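RNA-dependent RNA Polymerase (Bombyx mori cytoplasmic polyhedrosis virus, PDB 6TZ0) catalyses RNA-templated RNA synthesis inside the virus, making plus strands during transcription and complementary minus strands during genome replication. Local coordinates at residues 25-30 with 788-793; 38-43 with 148-153; 533-538 with 671-676; 716-721 with 727-732. All blocks are in the same frame, centred on the assembly; numbering follows the deposited sequence.

Interaction 1: residues 25-30 with 788-793; sequences EIEHLT and CLRRFT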
loop_
_atom_site.group_PDB
_atom_site.type_symbol
_atom_site.label_atom_id
_atom_site.label_comp_id
_atom_site.label_asym_id
_atom_site.label_seq_id
_atom_site.Cartn_x
_atom_site.Cartn_y
_atom_site.Cartn_z
ATOM N N GLU A 25 -15.527 46.251 5.181
ATOM C CA GLU A 25 -16.685 45.892 4.370
ATOM C C GLU A 25 -16.633 44.429 3.936
ATOM O O GLU A 25 -17.643 43.714 4.013
ATOM C CB GLU A 25 -16.743 46.818 3.161
ATOM C CG GLU A 25 -17.971 46.693 2.313
ATOM C CD GLU A 25 -17.973 47.697 1.178
ATOM O OE1 GLU A 25 -16.966 48.417 1.018
ATOM O OE2 GLU A 25 -18.987 47.783 0.456
ATOM N N ILE A 26 -15.463 43.970 3.484
ATOM C CA ILE A 26 -15.273 42.566 3.130
ATOM C C ILE A 26 -15.394 41.684 4.362
ATOM O O ILE A 26 -15.967 40.588 4.300
ATOM C CB ILE A 26 -13.917 42.387 2.420
ATOM C CG1 ILE A 26 -13.924 43.143 1.101
ATOM C CG2 ILE A 26 -13.589 40.925 2.164
ATOM C CD1 ILE A 26 -14.974 42.647 0.137
ATOM N N GLU A 27 -14.892 42.167 5.502
ATOM C CA GLU A 27 -15.008 41.436 6.759
ATOM C C GLU A 27 -16.470 41.244 7.154
ATOM O O GLU A 27 -16.888 40.130 7.495
ATOM C CB GLU A 27 -14.230 42.187 7.837
ATOM C CG GLU A 27 -14.114 41.476 9.149
ATOM C CD GLU A 27 -13.183 42.175 10.115
ATOM O OE1 GLU A 27 -12.671 43.260 9.770
ATOM O OE2 GLU A 27 -12.948 41.629 11.213
ATOM N N HIS A 28 -17.276 42.298 7.005
ATOM C CA HIS A 28 -18.701 42.233 7.311
ATOM C C HIS A 28 -19.451 41.300 6.363
ATOM O O HIS A 28 -20.263 40.481 6.810
ATOM C CB HIS A 28 -19.290 43.641 7.262
ATOM C CG HIS A 28 -20.764 43.693 7.514
ATOM N ND1 HIS A 28 -21.317 43.464 8.754
ATOM C CD2 HIS A 28 -21.799 43.975 6.687
ATOM C CE1 HIS A 28 -22.630 43.587 8.678
ATOM N NE2 HIS A 28 -22.948 43.898 7.435
ATOM N N LEU A 29 -19.189 41.392 5.058
ATOM C CA LEU A 29 -19.949 40.577 4.112
ATOM C C LEU A 29 -19.557 39.103 4.166
ATOM O O LEU A 29 -20.424 38.224 4.070
ATOM C CB LEU A 29 -19.793 41.126 2.700
ATOM C CG LEU A 29 -20.575 42.415 2.496
ATOM C CD1 LEU A 29 -20.292 42.979 1.137
ATOM C CD2 LEU A 29 -22.053 42.134 2.650
ATOM N N THR A 30 -18.268 38.801 4.329
ATOM C CA THR A 30 -17.874 37.404 4.460
ATOM C C THR A 30 -18.296 36.824 5.804
ATOM O O THR A 30 -18.579 35.623 5.891
ATOM C CB THR A 30 -16.369 37.263 4.249
ATOM O OG1 THR A 30 -15.675 38.118 5.162
ATOM C CG2 THR A 30 -15.997 37.626 2.819
ATOM N N CYS A 788 -15.457 29.657 4.498
ATOM C CA CYS A 788 -15.383 28.293 5.025
ATOM C C CYS A 788 -14.696 28.065 6.373
ATOM O O CYS A 788 -15.166 27.267 7.177
ATOM C CB CYS A 788 -14.783 27.355 3.975
ATOM S SG CYS A 788 -15.715 27.317 2.430
ATOM N N LEU A 789 -13.581 28.742 6.611
ATOM C CA LEU A 789 -12.817 28.553 7.845
ATOM C C LEU A 789 -12.994 29.625 8.925
ATOM O O LEU A 789 -12.235 29.660 9.887
ATOM C CB LEU A 789 -11.329 28.402 7.519
ATOM C CG LEU A 789 -10.951 27.397 6.431
ATOM C CD1 LEU A 789 -9.486 27.554 6.061
ATOM C CD2 LEU A 789 -11.228 25.975 6.884
ATOM N N ARG A 790 -13.981 30.497 8.769
ATOM C CA ARG A 790 -14.183 31.596 9.714
ATOM C C ARG A 790 -15.034 31.380 10.976
ATOM O O ARG A 790 -15.135 32.288 11.797
ATOM C CB ARG A 790 -14.696 32.822 8.958
ATOM C CG ARG A 790 -14.505 34.126 9.705
ATOM C CD ARG A 790 -14.642 35.306 8.766
ATOM N NE ARG A 790 -14.528 36.571 9.477
ATOM C CZ ARG A 790 -14.639 37.758 8.897
ATOM N NH1 ARG A 790 -14.863 37.836 7.595
ATOM N NH2 ARG A 790 -14.524 38.862 9.615
ATOM N N ARG A 791 -15.629 30.205 11.156
ATOM C CA ARG A 791 -16.494 29.989 12.323
ATOM C C ARG A 791 -15.950 29.099 13.437
ATOM O O ARG A 791 -15.500 27.983 13.195
ATOM C CB ARG A 791 -17.841 29.424 11.877
ATOM C CG ARG A 791 -18.678 30.374 11.047
ATOM C CD ARG A 791 -20.129 29.936 11.081
ATOM N NE ARG A 791 -20.573 29.715 12.452
ATOM C CZ ARG A 791 -21.842 29.563 12.810
ATOM N NH1 ARG A 791 -22.152 29.371 14.083
ATOM N NH2 ARG A 791 -22.801 29.609 11.897
ATOM N N PHE A 792 -15.983 29.621 14.660
ATOM C CA PHE A 792 -15.535 28.882 15.834
ATOM C C PHE A 792 -16.541 28.968 16.993
ATOM O O PHE A 792 -16.906 30.064 17.409
ATOM C CB PHE A 792 -14.177 29.429 16.277
ATOM C CG PHE A 792 -13.428 28.528 17.214
ATOM C CD1 PHE A 792 -12.921 27.318 16.774
ATOM C CD2 PHE A 792 -13.207 28.903 18.526
ATOM C CE1 PHE A 792 -12.224 26.490 17.632
ATOM C CE2 PHE A 792 -12.510 28.080 19.389
ATOM C CZ PHE A 792 -12.018 26.872 18.941
ATOM N N THR A 793 -16.971 27.824 17.523
ATOM C CA THR A 793 -17.876 27.795 18.662
ATOM C C THR A 793 -17.166 27.151 19.839
ATOM O O THR A 793 -16.485 26.134 19.676
ATOM C CB THR A 793 -19.156 27.027 18.339
ATOM O OG1 THR A 793 -18.829 25.673 18.009
ATOM C CG2 THR A 793 -19.876 27.671 17.170
#
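Thr30 and Arg790 are the nearest backbone neighbours, with 8.7 Å from Thr30 CA to Arg790 CA, so the backbones stay apart and the Arg790 side chain spans the gap, reaching side chains and a carbonyl of the helix. Arg790, in the loop leading into strand 791-795, reaches across to helix 20-35. That strand belongs to a small antiparallel sheet with 827-831 and 813-815. Arg790 sends its CG away from its own backbone N (chi1 -161°) and stays extended as far as NE. This straight chain brings the guanidinium to the helix at about a right angle to both Glu27 and Thr30. NE is held by Leu832 O, on the loop after strand 827-831. NH1 makes a weak hydrogen bond to Glu27 O, at 3.1 Å and with a bent N-H...O angle of 121°. Thr30 OG1 sits at the edge of the guanidinium, in its plane, but the angle to NH1 is too poor for a hydrogen bond. The Glu27 carboxylate is turned 34° from the guanidinium plane. Its OE2 lies 3.6 Å from Arg790 NH2, a long salt bridge that is also uncertain because the position of NH2 is less sure. Pro833 packs on Glu27 and Leu834 on Arg790. The next residue along, Arg791, is an ATP-binding residue, so the contact borders that site. Thr30 OG1 turns back on its own helix and donates to Ile26 O at 2.6 Å, while Thr30 N reaches the same oxygen from the opposite face of the carbonyl plane.

Interaction 2: residues 38-43 with 148-153; sequences VARHDF and ELCAVI
Arg40 meets Cys150 where two helices, 37-44 and 145-160, pack in the N-terminal part of the polymerase. Their axes here approach to 10.6 Å and cross at 45°. The Arg40 side chain starts beside the sulfur: CB is 3.8 Å from Cys150 SG. CG comes next and is the closest atom, 3.7 Å from Cys150 SG. CD still touches, 3.8 Å from Cys150 SG. The chain then bends (chi3 -67°) and carries the guanidinium away from the cysteine. There NH1 donates to Leu33 O on helix 20-35 and lies near NE of Arg147. This end of Arg40 lies beside Arg37 and Arg147, both ATP-binding, so its charge may add to the positive field of that site. One turn further along helix 37-44, Phe43 reaches toward helix 145-160. Its CE2 lies 3.7 Å from Ile153 CG2 and 4.0 Å from Cys150 O, both placed obliquely to the ring. Leu44 also touches Cys150 and Ile153, and Leu33 lies against Phe43. The chemistry divides along Arg40: its methylenes pack on the sulfur, beside the Phe43-Ile153 contact, in a largely apolar interface, while its charged end lies beside the ATP-binding arginines.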
loop_
_atom_site.group_PDB
_atom_site.type_symbol
_atom_site.label_atom_id
_atom_site.label_comp_id
_atom_site.label_asym_id
_atom_site.label_seq_id
_atom_site.Cartn_x
_atom_site.Cartn_y
_atom_site.Cartn_z
ATOM N N VAL A 38 -29.733 31.742 5.984
ATOM C CA VAL A 38 -30.712 32.586 5.312
ATOM C C VAL A 38 -30.014 33.531 4.345
ATOM O O VAL A 38 -30.445 33.704 3.198
ATOM C CB VAL A 38 -31.552 33.347 6.353
ATOM C CG1 VAL A 38 -32.532 34.275 5.671
ATOM C CG2 VAL A 38 -32.280 32.372 7.247
ATOM N N ALA A 39 -28.898 34.122 4.780
ATOM C CA ALA A 39 -28.109 34.972 3.900
ATOM C C ALA A 39 -27.436 34.172 2.795
ATOM O O ALA A 39 -27.221 34.701 1.704
ATOM C CB ALA A 39 -27.065 35.744 4.700
ATOM N N ARG A 40 -27.127 32.897 3.038
ATOM C CA ARG A 40 -26.538 32.076 1.984
ATOM C C ARG A 40 -27.567 31.709 0.923
ATOM O O ARG A 40 -27.256 31.715 -0.274
ATOM C CB ARG A 40 -25.898 30.826 2.579
ATOM C CG ARG A 40 -24.660 31.132 3.386
ATOM C CD ARG A 40 -23.826 29.899 3.653
ATOM N NE ARG A 40 -24.469 28.937 4.535
ATOM C CZ ARG A 40 -24.372 28.964 5.859
ATOM N NH1 ARG A 40 -23.672 29.915 6.451
ATOM N NH2 ARG A 40 -24.980 28.046 6.591
ATOM N N HIS A 41 -28.800 31.404 1.339
ATOM C CA HIS A 41 -29.871 31.196 0.372
ATOM C C HIS A 41 -30.216 32.485 -0.361
ATOM O O HIS A 41 -30.588 32.441 -1.536
ATOM C CB HIS A 41 -31.113 30.632 1.064
ATOM C CG HIS A 41 -32.183 30.190 0.115
ATOM N ND1 HIS A 41 -33.112 31.058 -0.415
ATOM C CD2 HIS A 41 -32.470 28.972 -0.399
ATOM C CE1 HIS A 41 -33.917 30.395 -1.224
ATOM N NE2 HIS A 41 -33.554 29.127 -1.228
ATOM N N ASP A 42 -30.084 33.633 0.307
ATOM C CA ASP A 42 -30.336 34.914 -0.347
ATOM C C ASP A 42 -29.244 35.246 -1.358
ATOM O O ASP A 42 -29.529 35.781 -2.434
ATOM C CB ASP A 42 -30.434 36.010 0.712
ATOM C CG ASP A 42 -31.057 37.288 0.187
ATOM O OD1 ASP A 42 -31.502 37.320 -0.977
ATOM O OD2 ASP A 42 -31.091 38.277 0.947
ATOM N N PHE A 43 -27.991 34.939 -1.025
ATOM C CA PHE A 43 -26.873 35.239 -1.909
ATOM C C PHE A 43 -26.861 34.322 -3.121
ATOM O O PHE A 43 -26.624 34.774 -4.246
ATOM C CB PHE A 43 -25.564 35.116 -1.134
ATOM C CG PHE A 43 -24.342 35.405 -1.948
ATOM C CD1 PHE A 43 -24.016 36.704 -2.289
ATOM C CD2 PHE A 43 -23.503 34.378 -2.356
ATOM C CE1 PHE A 43 -22.890 36.977 -3.032
ATOM C CE2 PHE A 43 -22.374 34.646 -3.102
ATOM C CZ PHE A 43 -22.069 35.946 -3.440
ATOM N N GLU A 148 -19.048 26.206 0.654
ATOM C CA GLU A 148 -18.033 26.107 -0.387
ATOM C C GLU A 148 -18.540 26.668 -1.709
ATOM O O GLU A 148 -17.794 27.353 -2.428
ATOM C CB GLU A 148 -17.592 24.654 -0.535
ATOM C CG GLU A 148 -16.917 24.108 0.710
ATOM C CD GLU A 148 -16.443 22.683 0.547
ATOM O OE1 GLU A 148 -16.733 22.073 -0.500
ATOM O OE2 GLU A 148 -15.782 22.168 1.467
ATOM N N LEU A 149 -19.815 26.421 -2.031
ATOM C CA LEU A 149 -20.396 27.026 -3.223
ATOM C C LEU A 149 -20.505 28.544 -3.080
ATOM O O LEU A 149 -20.294 29.279 -4.054
ATOM C CB LEU A 149 -21.759 26.395 -3.515
ATOM C CG LEU A 149 -22.434 26.818 -4.820
ATOM C CD1 LEU A 149 -21.582 26.421 -6.003
ATOM C CD2 LEU A 149 -23.813 26.224 -4.945
ATOM N N CYS A 150 -20.794 29.031 -1.866
ATOM C CA CYS A 150 -20.788 30.469 -1.604
ATOM C C CYS A 150 -19.401 31.066 -1.782
ATOM O O CYS A 150 -19.269 32.187 -2.280
ATOM C CB CYS A 150 -21.306 30.772 -0.197
ATOM S SG CYS A 150 -23.081 30.633 0.028
ATOM N N ALA A 151 -18.356 30.324 -1.403
ATOM C CA ALA A 151 -16.989 30.807 -1.592
ATOM C C ALA A 151 -16.637 30.928 -3.069
ATOM O O ALA A 151 -16.054 31.939 -3.489
ATOM C CB ALA A 151 -16.005 29.886 -0.878
ATOM N N VAL A 152 -17.022 29.929 -3.872
ATOM C CA VAL A 152 -16.742 29.965 -5.310
ATOM C C VAL A 152 -17.496 31.110 -5.988
ATOM O O VAL A 152 -16.918 31.882 -6.770
ATOM C CB VAL A 152 -17.078 28.609 -5.956
ATOM C CG1 VAL A 152 -16.912 28.670 -7.455
ATOM C CG2 VAL A 152 -16.186 27.539 -5.405
ATOM N N ILE A 153 -18.784 31.261 -5.666
ATOM C CA ILE A 153 -19.603 32.298 -6.294
ATOM C C ILE A 153 -19.165 33.694 -5.847
ATOM O O ILE A 153 -19.135 34.632 -6.655
ATOM C CB ILE A 153 -21.093 32.023 -6.009
ATOM C CG1 ILE A 153 -21.532 30.719 -6.679
ATOM C CG2 ILE A 153 -21.978 33.150 -6.467
ATOM C CD1 ILE A 153 -21.387 30.715 -8.172
#

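Interaction 3: residues 533-538 with 671-676; sequences LYWTSQ and CLTTIK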
loop_
_atom_site.group_PDB
_atom_site.type_symbol
_atom_site.label_atom_id
_atom_site.label_comp_id
_atom_site.label_asym_id
_atom_site.label_seq_id
_atom_site.Cartn_x
_atom_site.Cartn_y
_atom_site.Cartn_z
ATOM N N LEU A 533 12.376 15.902 -20.097
ATOM C CA LEU A 533 12.739 17.188 -20.680
ATOM C C LEU A 533 13.985 17.094 -21.549
ATOM O O LEU A 533 14.072 17.776 -22.573
ATOM C CB LEU A 533 12.924 18.203 -19.555
ATOM C CG LEU A 533 11.792 19.149 -19.152
ATOM C CD1 LEU A 533 10.480 18.476 -18.933
ATOM C CD2 LEU A 533 12.225 19.733 -17.832
ATOM N N TYR A 534 14.937 16.233 -21.187
ATOM C CA TYR A 534 16.096 16.021 -22.047
ATOM C C TYR A 534 15.735 15.205 -23.283
ATOM O O TYR A 534 16.027 15.614 -24.410
ATOM C CB TYR A 534 17.223 15.342 -21.274
ATOM C CG TYR A 534 18.414 15.043 -22.146
ATOM C CD1 TYR A 534 19.219 16.066 -22.617
ATOM C CD2 TYR A 534 18.730 13.742 -22.506
ATOM C CE1 TYR A 534 20.295 15.811 -23.416
ATOM C CE2 TYR A 534 19.810 13.475 -23.314
ATOM C CZ TYR A 534 20.588 14.516 -23.763
ATOM O OH TYR A 534 21.675 14.266 -24.561
ATOM N N TRP A 535 15.096 14.053 -23.100
ATOM C CA TRP A 535 14.853 13.164 -24.226
ATOM C C TRP A 535 13.717 13.608 -25.129
ATOM O O TRP A 535 13.488 12.966 -26.157
ATOM C CB TRP A 535 14.566 11.738 -23.757
ATOM C CG TRP A 535 15.767 11.006 -23.299
ATOM C CD1 TRP A 535 16.115 10.725 -22.019
ATOM C CD2 TRP A 535 16.806 10.480 -24.124
ATOM N NE1 TRP A 535 17.301 10.038 -21.991
ATOM C CE2 TRP A 535 17.748 9.879 -23.275
ATOM C CE3 TRP A 535 17.032 10.461 -25.501
ATOM C CZ2 TRP A 535 18.895 9.262 -23.755
ATOM C CZ3 TRP A 535 18.166 9.848 -25.974
ATOM C CH2 TRP A 535 19.084 9.257 -25.106
ATOM N N THR A 536 12.992 14.663 -24.791
ATOM C CA THR A 536 11.984 15.156 -25.709
ATOM C C THR A 536 12.501 16.346 -26.513
ATOM O O THR A 536 11.883 16.731 -27.510
ATOM C CB THR A 536 10.708 15.512 -24.936
ATOM O OG1 THR A 536 10.523 14.558 -23.889
ATOM C CG2 THR A 536 9.510 15.335 -25.824
ATOM N N SER A 537 13.653 16.896 -26.129
ATOM C CA SER A 537 14.388 17.869 -26.926
ATOM C C SER A 537 15.262 17.222 -27.988
ATOM O O SER A 537 15.985 17.935 -28.689
ATOM C CB SER A 537 15.268 18.737 -26.026
ATOM O OG SER A 537 14.495 19.542 -25.161
ATOM N N GLN A 538 15.224 15.903 -28.116
ATOM C CA GLN A 538 16.070 15.188 -29.053
ATOM C C GLN A 538 15.324 14.937 -30.355
ATOM O O GLN A 538 14.105 15.076 -30.445
ATOM C CB GLN A 538 16.530 13.867 -28.450
ATOM C CG GLN A 538 17.273 14.033 -27.145
ATOM C CD GLN A 538 18.539 14.822 -27.303
ATOM O OE1 GLN A 538 19.272 14.641 -28.266
ATOM N NE2 GLN A 538 18.792 15.726 -26.370
ATOM N N CYS A 671 17.497 -0.163 -30.298
ATOM C CA CYS A 671 17.466 1.287 -30.364
ATOM C C CYS A 671 17.015 1.896 -29.046
ATOM O O CYS A 671 16.813 3.110 -28.968
ATOM C CB CYS A 671 16.562 1.729 -31.511
ATOM S SG CYS A 671 14.900 1.151 -31.308
ATOM N N LEU A 672 16.892 1.081 -28.006
ATOM C CA LEU A 672 16.350 1.504 -26.723
ATOM C C LEU A 672 17.400 2.297 -25.962
ATOM O O LEU A 672 18.511 1.809 -25.737
ATOM C CB LEU A 672 15.906 0.278 -25.929
ATOM C CG LEU A 672 15.065 0.378 -24.657
ATOM C CD1 LEU A 672 14.183 -0.834 -24.586
ATOM C CD2 LEU A 672 15.918 0.424 -23.419
ATOM N N THR A 673 17.042 3.507 -25.547
ATOM C CA THR A 673 17.967 4.356 -24.810
ATOM C C THR A 673 17.801 4.212 -23.300
ATOM O O THR A 673 18.731 3.796 -22.606
ATOM C CB THR A 673 17.770 5.809 -25.224
ATOM O OG1 THR A 673 16.442 6.201 -24.888
ATOM C CG2 THR A 673 17.950 5.951 -26.708
ATOM N N THR A 674 16.626 4.563 -22.778
ATOM C CA THR A 674 16.326 4.417 -21.360
ATOM C C THR A 674 14.917 3.870 -21.195
ATOM O O THR A 674 14.062 4.025 -22.067
ATOM C CB THR A 674 16.428 5.744 -20.573
ATOM O OG1 THR A 674 15.552 6.721 -21.141
ATOM C CG2 THR A 674 17.851 6.294 -20.526
ATOM N N ILE A 675 14.691 3.213 -20.060
ATOM C CA ILE A 675 13.353 2.897 -19.583
ATOM C C ILE A 675 13.264 3.326 -18.127
ATOM O O ILE A 675 14.259 3.312 -17.398
ATOM C CB ILE A 675 12.968 1.402 -19.738
ATOM C CG1 ILE A 675 13.934 0.493 -18.997
ATOM C CG2 ILE A 675 12.890 0.999 -21.189
ATOM C CD1 ILE A 675 13.438 -0.916 -18.849
ATOM N N LYS A 676 12.071 3.751 -17.714
ATOM C CA LYS A 676 11.785 4.073 -16.320
ATOM C C LYS A 676 10.499 3.377 -15.904
ATOM O O LYS A 676 9.489 3.467 -16.606
ATOM C CB LYS A 676 11.671 5.580 -16.099
ATOM C CG LYS A 676 12.974 6.318 -16.251
ATOM C CD LYS A 676 13.928 5.928 -15.144
ATOM C CE LYS A 676 15.232 6.687 -15.241
ATOM N NZ LYS A 676 16.190 6.281 -14.184
#
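Trp535 and Thr673 come at each other from opposite directions, the threonine set over one face of the indole. Thr673 CB stands 4.1 Å from the centroid of the six-membered ring of Trp535, 27° off the ring normal, a CH-pi contact. The closest ring atom is CH2 of Trp535, 3.7 Å from Thr673 CB, and the CG2 methyl lies alongside near CH2 and CZ3. Thr673 OG1 is over the same face, nearer the rim, but its hydrogen-bond partner is Ile685 O on the neighbouring strand. On the opposite face of the indole sits Tyr534, whose CD2 is 3.9 Å above the Trp535 ring plane. Trp535 CG lies anti to its carbonyl carbon (chi1 -75°), which swings the indole between its sequence neighbour and the strand. Strand 672-677 is an edge of the palm sheet and pairs with 682-687. Together they form the hairpin whose turn carries the metal-binding Asp680 and Asp681, polymerase motif C. Thr673 and Thr674 both pair with Ile685, and both point toward the tryptophan, which is consistent with a beta bulge. Thr674 meets the five-membered end of the indole obliquely. Its OG1 is 3.8 Å from Trp535 NE1, a packing distance. Ile685 and Gln687 of the inner strand also touch the indole. Gln538 NE2 stands 3.3 Å above the Tyr534 ring plane, toward its rim, and makes a weak hydrogen bond to Tyr534 O.

Interaction 4: residues 716-721 with 727-732; sequences SQNSIV and VVNGTF
A tight antiparallel hairpin, strands 720-722 and 725-727, pairs Ile720 with Val727. They form a hydrogen-bonded pair: Ile720 N donates to Val727 O at 2.9 Å, and Val727 N returns a bond to Ile720 O at 3.0 Å. The two side chains lie side by side, with Ile720 CG2 3.9 Å from Val727 CB. Ile720 CG1 is anti to the backbone N (chi1 -166°), which turns the CG2 methyl to Val727. Met532 and Thr536 touch both residues on this face, while Leu543 and Ser545 of strand 541-548 touch Ile720. The hairpin follows the last palm strand, 711-716, the place of motif E in related polymerases. The Ile720 side chain is about 10 Å from that of the metal-binding Asp681. Toward the open end the two segments stay close. Val727 O takes a CA-H...O contact from Ser719 CA at 3.4 Å, and Asn718 O takes one from Val728 CA. Val728 spreads its methyls over the facing segment, CG1 to Asn718 O and CG2 to Ser719 CB. The Asn729 carboxamide lies against Asn718 CB. Asn729 and Gly730 both have positive phi, close to a type I' turn, and Val728 N bonds Thr731 O across it at 2.8 Å.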
loop_
_atom_site.group_PDB
_atom_site.type_symbol
_atom_site.label_atom_id
_atom_site.label_comp_id
_atom_site.label_asym_id
_atom_site.label_seq_id
_atom_site.Cartn_x
_atom_site.Cartn_y
_atom_site.Cartn_z
ATOM N N SER A 716 4.364 7.965 -29.333
ATOM C CA SER A 716 4.341 9.259 -29.984
ATOM C C SER A 716 5.748 9.681 -30.362
ATOM O O SER A 716 6.744 9.113 -29.912
ATOM C CB SER A 716 3.717 10.326 -29.079
ATOM O OG SER A 716 4.509 10.542 -27.931
ATOM N N GLN A 717 5.813 10.701 -31.203
ATOM C CA GLN A 717 7.071 11.344 -31.532
ATOM C C GLN A 717 7.399 12.478 -30.575
ATOM O O GLN A 717 8.579 12.744 -30.319
ATOM C CB GLN A 717 7.019 11.833 -32.986
ATOM C CG GLN A 717 8.231 12.594 -33.478
ATOM C CD GLN A 717 8.245 12.778 -34.977
ATOM O OE1 GLN A 717 7.426 12.205 -35.689
ATOM N NE2 GLN A 717 9.165 13.607 -35.464
ATOM N N ASN A 718 6.394 13.115 -29.978
ATOM C CA ASN A 718 6.686 14.336 -29.244
ATOM C C ASN A 718 5.908 14.481 -27.938
ATOM O O ASN A 718 5.705 15.602 -27.474
ATOM C CB ASN A 718 6.455 15.545 -30.148
ATOM C CG ASN A 718 5.113 15.518 -30.835
ATOM O OD1 ASN A 718 4.264 14.682 -30.539
ATOM N ND2 ASN A 718 4.928 16.412 -31.793
ATOM N N SER A 719 5.513 13.382 -27.301
ATOM C CA SER A 719 4.821 13.475 -26.021
ATOM C C SER A 719 5.066 12.212 -25.211
ATOM O O SER A 719 5.065 11.108 -25.759
ATOM C CB SER A 719 3.318 13.695 -26.209
ATOM O OG SER A 719 2.702 12.575 -26.815
ATOM N N ILE A 720 5.258 12.377 -23.907
ATOM C CA ILE A 720 5.624 11.275 -23.027
ATOM C C ILE A 720 4.933 11.476 -21.680
ATOM O O ILE A 720 4.731 12.609 -21.235
ATOM C CB ILE A 720 7.166 11.166 -22.911
ATOM C CG1 ILE A 720 7.594 9.836 -22.300
ATOM C CG2 ILE A 720 7.794 12.361 -22.191
ATOM C CD1 ILE A 720 7.370 8.671 -23.201
ATOM N N VAL A 721 4.510 10.374 -21.060
ATOM C CA VAL A 721 3.769 10.397 -19.801
ATOM C C VAL A 721 4.479 9.486 -18.811
ATOM O O VAL A 721 4.759 8.327 -19.125
ATOM C CB VAL A 721 2.310 9.922 -19.964
ATOM C CG1 VAL A 721 1.546 10.117 -18.673
ATOM C CG2 VAL A 721 1.604 10.602 -21.112
ATOM N N VAL A 727 4.909 15.472 -20.468
ATOM C CA VAL A 727 5.909 16.328 -21.090
ATOM C C VAL A 727 5.705 16.266 -22.594
ATOM O O VAL A 727 5.631 15.177 -23.169
ATOM C CB VAL A 727 7.341 15.913 -20.708
ATOM C CG1 VAL A 727 8.359 16.737 -21.467
ATOM C CG2 VAL A 727 7.554 16.063 -19.212
ATOM N N VAL A 728 5.569 17.432 -23.223
ATOM C CA VAL A 728 5.378 17.550 -24.667
ATOM C C VAL A 728 6.407 18.556 -25.168
ATOM O O VAL A 728 6.226 19.761 -24.988
ATOM C CB VAL A 728 3.959 17.998 -25.042
ATOM C CG1 VAL A 728 3.821 18.096 -26.529
ATOM C CG2 VAL A 728 2.916 17.053 -24.495
ATOM N N ASN A 729 7.475 18.065 -25.802
ATOM C CA ASN A 729 8.502 18.867 -26.486
ATOM C C ASN A 729 9.213 19.846 -25.552
ATOM O O ASN A 729 9.295 21.043 -25.814
ATOM C CB ASN A 729 7.920 19.602 -27.696
ATOM C CG ASN A 729 7.707 18.699 -28.866
ATOM O OD1 ASN A 729 8.552 17.871 -29.176
ATOM N ND2 ASN A 729 6.580 18.862 -29.544
ATOM N N GLY A 730 9.759 19.312 -24.466
ATOM C CA GLY A 730 10.481 20.145 -23.525
ATOM C C GLY A 730 9.602 21.022 -22.668
ATOM O O GLY A 730 10.080 22.010 -22.112
ATOM N N THR A 731 8.332 20.662 -22.519
ATOM C CA THR A 731 7.326 21.501 -21.886
ATOM C C THR A 731 6.423 20.648 -21.008
ATOM O O THR A 731 5.901 19.627 -21.461
ATOM C CB THR A 731 6.514 22.240 -22.958
ATOM O OG1 THR A 731 7.298 23.290 -23.536
ATOM C CG2 THR A 731 5.208 22.763 -22.426
ATOM N N PHE A 732 6.242 21.073 -19.760
ATOM C CA PHE A 732 5.424 20.363 -18.784
ATOM C C PHE A 732 3.977 20.832 -18.862
ATOM O O PHE A 732 3.684 21.993 -18.567
ATOM C CB PHE A 732 5.999 20.588 -17.387
ATOM C CG PHE A 732 5.153 20.046 -16.282
ATOM C CD1 PHE A 732 4.961 18.684 -16.143
ATOM C CD2 PHE A 732 4.596 20.899 -15.342
ATOM C CE1 PHE A 732 4.196 18.186 -15.119
ATOM C CE2 PHE A 732 3.831 20.402 -14.314
ATOM C CZ PHE A 732 3.634 19.046 -14.204
#

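Overall arrangement
The four contacts form two pairs. Interactions 1 and 2 have centres 12 Å apart and touch through Cys788, which packs on Glu148 and Ala151. Consecutive helices 20-35 and 37-44 supply one side of each, near the ATP-binding arginines. Interactions 3 and 4 have centres 11 Å apart and touch where Leu533 and Thr536 of interaction 3 pack on the hairpin of interaction 4. Both belong to the polymerase palm. Interactions 1 and 3 lie 52 Å apart between centres, on opposite sides of the chain's centre. Along the chain, interactions 2, 3 and 4 follow in series inside the long loop closed by interaction 1. The ATP-binding region thus joins chain from both before and after the palm.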